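PDB 3K50: putative S41 protease from Bacteroides fragilis NCTC 9343, which probably cleaves peptide bonds as a serine peptidase of family S41, although its substrate and biological role are not established. Local coordinates for residues L261-D266 / E270-L275. Sequence-based numbering, arbitrary orientation.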
loop_
_atom_site.group_PDB
_atom_site.type_symbol
_atom_site.label_atom_id
_atom_site.label_comp_id
_atom_site.label_asym_id
_atom_site.label_seq_id
_atom_site.Cartn_x
_atom_site.Cartn_y
_atom_site.Cartn_z
ATOM N N LEU A 261 8.488 19.220 -1.250
ATOM C CA LEU A 261 9.381 19.887 -2.189
ATOM C C LEU A 261 9.862 18.798 -3.102
ATOM O O LEU A 261 10.664 17.969 -2.705
ATOM C CB LEU A 261 10.537 20.553 -1.442
ATOM C CG LEU A 261 10.296 21.557 -0.293
ATOM C CD1 LEU A 261 11.636 22.041 0.187
ATOM C CD2 LEU A 261 9.389 22.739 -0.711
ATOM N N LEU A 262 9.314 18.765 -4.316
ATOM C CA LEU A 262 9.724 17.812 -5.335
ATOM C C LEU A 262 10.914 18.396 -6.094
ATOM O O LEU A 262 10.770 19.424 -6.767
ATOM C CB LEU A 262 8.577 17.518 -6.311
ATOM C CG LEU A 262 7.397 16.617 -5.801
ATOM C CD1 LEU A 262 6.805 17.037 -4.521
ATOM C CD2 LEU A 262 6.310 16.521 -6.818
ATOM N N ARG A 263 12.063 17.731 -5.985
ATOM C CA ARG A 263 13.295 18.140 -6.632
ATOM C C ARG A 263 13.880 17.057 -7.564
ATOM O O ARG A 263 14.280 15.964 -7.136
ATOM C CB ARG A 263 14.257 18.576 -5.558
ATOM C CG ARG A 263 13.718 19.721 -4.696
ATOM C CD ARG A 263 13.572 20.965 -5.530
ATOM N NE ARG A 263 13.226 22.182 -4.781
ATOM C CZ ARG A 263 11.992 22.651 -4.619
ATOM N NH1 ARG A 263 10.943 22.018 -5.124
ATOM N NH2 ARG A 263 11.831 23.767 -3.961
ATOM N N TYR A 264 13.859 17.387 -8.851
ATOM C CA TYR A 264 14.327 16.528 -9.938
ATOM C C TYR A 264 15.842 16.717 -10.168
ATOM O O TYR A 264 16.485 17.470 -9.441
ATOM C CB TYR A 264 13.517 16.850 -11.194
ATOM C CG TYR A 264 12.071 16.404 -11.085
ATOM C CD1 TYR A 264 11.151 17.122 -10.331
ATOM C CD2 TYR A 264 11.613 15.312 -11.790
ATOM C CE1 TYR A 264 9.825 16.742 -10.227
ATOM C CE2 TYR A 264 10.258 14.916 -11.680
ATOM C CZ TYR A 264 9.390 15.639 -10.896
ATOM O OH TYR A 264 8.069 15.257 -10.789
ATOM N N SER A 265 16.400 16.077 -11.195
ATOM C CA SER A 265 17.848 16.160 -11.489
ATOM C C SER A 265 18.137 17.507 -12.134
ATOM O O SER A 265 17.211 18.228 -12.464
ATOM C CB SER A 265 18.263 15.083 -12.477
ATOM O OG SER A 265 17.816 15.438 -13.821
ATOM N N ASP A 266 19.407 17.827 -12.353
ATOM C CA ASP A 266 19.768 19.092 -13.011
ATOM C C ASP A 266 19.313 19.211 -14.463
ATOM O O ASP A 266 19.415 20.262 -15.015
ATOM C CB ASP A 266 21.242 19.445 -12.847
ATOM C CG ASP A 266 22.221 18.376 -13.365
ATOM O OD1 ASP A 266 21.872 17.535 -14.204
ATOM O OD2 ASP A 266 23.385 18.427 -12.896
ATOM N N GLU A 270 12.707 22.230 -14.525
ATOM C CA GLU A 270 11.368 22.634 -14.966
ATOM C C GLU A 270 10.274 21.856 -14.257
ATOM O O GLU A 270 9.189 22.424 -14.015
ATOM C CB GLU A 270 11.217 22.420 -16.494
ATOM C CG GLU A 270 11.169 20.853 -16.867
ATOM C CD GLU A 270 11.831 20.434 -18.194
ATOM O OE1 GLU A 270 11.147 20.422 -19.251
ATOM O OE2 GLU A 270 13.026 20.030 -18.157
ATOM N N ALA A 271 10.541 20.591 -13.893
ATOM C CA ALA A 271 9.524 19.751 -13.205
ATOM C C ALA A 271 9.407 19.998 -11.703
ATOM O O ALA A 271 8.449 19.568 -11.076
ATOM C CB ALA A 271 9.775 18.247 -13.489
ATOM N N ASN A 272 10.353 20.703 -11.107
ATOM C CA ASN A 272 10.347 20.909 -9.665
ATOM C C ASN A 272 9.013 21.499 -9.266
ATOM O O ASN A 272 8.440 22.319 -10.017
ATOM C CB ASN A 272 11.501 21.841 -9.220
ATOM C CG ASN A 272 12.858 21.205 -9.291
ATOM O OD1 ASN A 272 12.996 20.051 -9.681
ATOM N ND2 ASN A 272 13.897 21.975 -8.947
ATOM N N GLN A 273 8.526 21.105 -8.087
ATOM C CA GLN A 273 7.239 21.547 -7.583
ATOM C C GLN A 273 7.234 21.687 -6.097
ATOM O O GLN A 273 7.792 20.819 -5.416
ATOM C CB GLN A 273 6.141 20.515 -7.827
ATOM C CG GLN A 273 5.411 20.558 -9.025
ATOM C CD GLN A 273 4.193 19.628 -8.977
ATOM O OE1 GLN A 273 4.329 18.417 -9.112
ATOM N NE2 GLN A 273 3.000 20.210 -8.830
ATOM N N ASP A 274 6.516 22.714 -5.608
ATOM C CA ASP A 274 6.326 22.988 -4.174
ATOM C C ASP A 274 4.859 22.705 -3.889
ATOM O O ASP A 274 3.971 23.484 -4.287
ATOM C CB ASP A 274 6.628 24.475 -3.808
ATOM C CG ASP A 274 8.109 24.810 -3.851
ATOM O OD1 ASP A 274 8.836 23.851 -3.823
ATOM O OD2 ASP A 274 8.583 25.980 -3.821
ATOM N N LEU A 275 4.585 21.599 -3.238
ATOM C CA LEU A 275 3.204 21.269 -2.840
ATOM C C LEU A 275 2.937 21.874 -1.470
ATOM O O LEU A 275 3.760 21.792 -0.541
ATOM C CB LEU A 275 3.001 19.768 -2.811
ATOM C CG LEU A 275 3.321 19.001 -4.124
ATOM C CD1 LEU A 275 3.067 17.574 -3.971
ATOM C CD2 LEU A 275 2.536 19.582 -5.366
HETATM O O HOH W 1 6.662 17.531 -10.826
HETATM O O HOH W 2 16.481 20.105 -8.159
#
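L262 and Q273 form the antiparallel hydrogen-bonded pair of a beta hairpin: L262 N donates to Q273 O at 2.8 Å, and Q273 N returns a bond to L262 O at 3.1 Å. L261 faces D274 in the adjoining non-hydrogen-bonded pair. On the face of L261 and D274, R263 reaches across and forms a salt bridge with D274, end-on: NH1 and NH2 both donate to OD1, and R263 NH2 lies 3.0 Å from D274 OD1, on the oxygen's syn lone pair; the carboxylate plane is turned 32° from the guanidinium. A bend at chi2 (-66°) folds the arginine back along the hairpin, where NH1 also donates to L262 O from above the carbonyl plane.

Next to the L262-Q273 pair, the N272 side chain takes over as acceptor. Its OD1 receives Y264 N at 2.9 Å in a nearly straight bond (173° at the hydrogen). A271 CB sits over one face of the Y264 ring, 3.5 Å from its centroid and almost on the ring normal, a CH-pi contact. On the face of L262 and Q273, L262 CD1 touches L275 CD1 at 3.8 Å, while a water accepts from Y264 OH and donates to A271 O and Q273 OE1.

Further out, strand 342-352 flanks strand 258-263, bonding through Y352 and N350, and K333 hydrogen-bonds Y264 OH. Side-chain chemistry therefore extends the hairpin past its backbone pairing: the N272 amide and the A271-Y264 contact tie down the approach to the turn, and NH1 and NH2 converging on D274 OD1 probably draw the carboxylate's negative charge toward that oxygen and favour its ionised form.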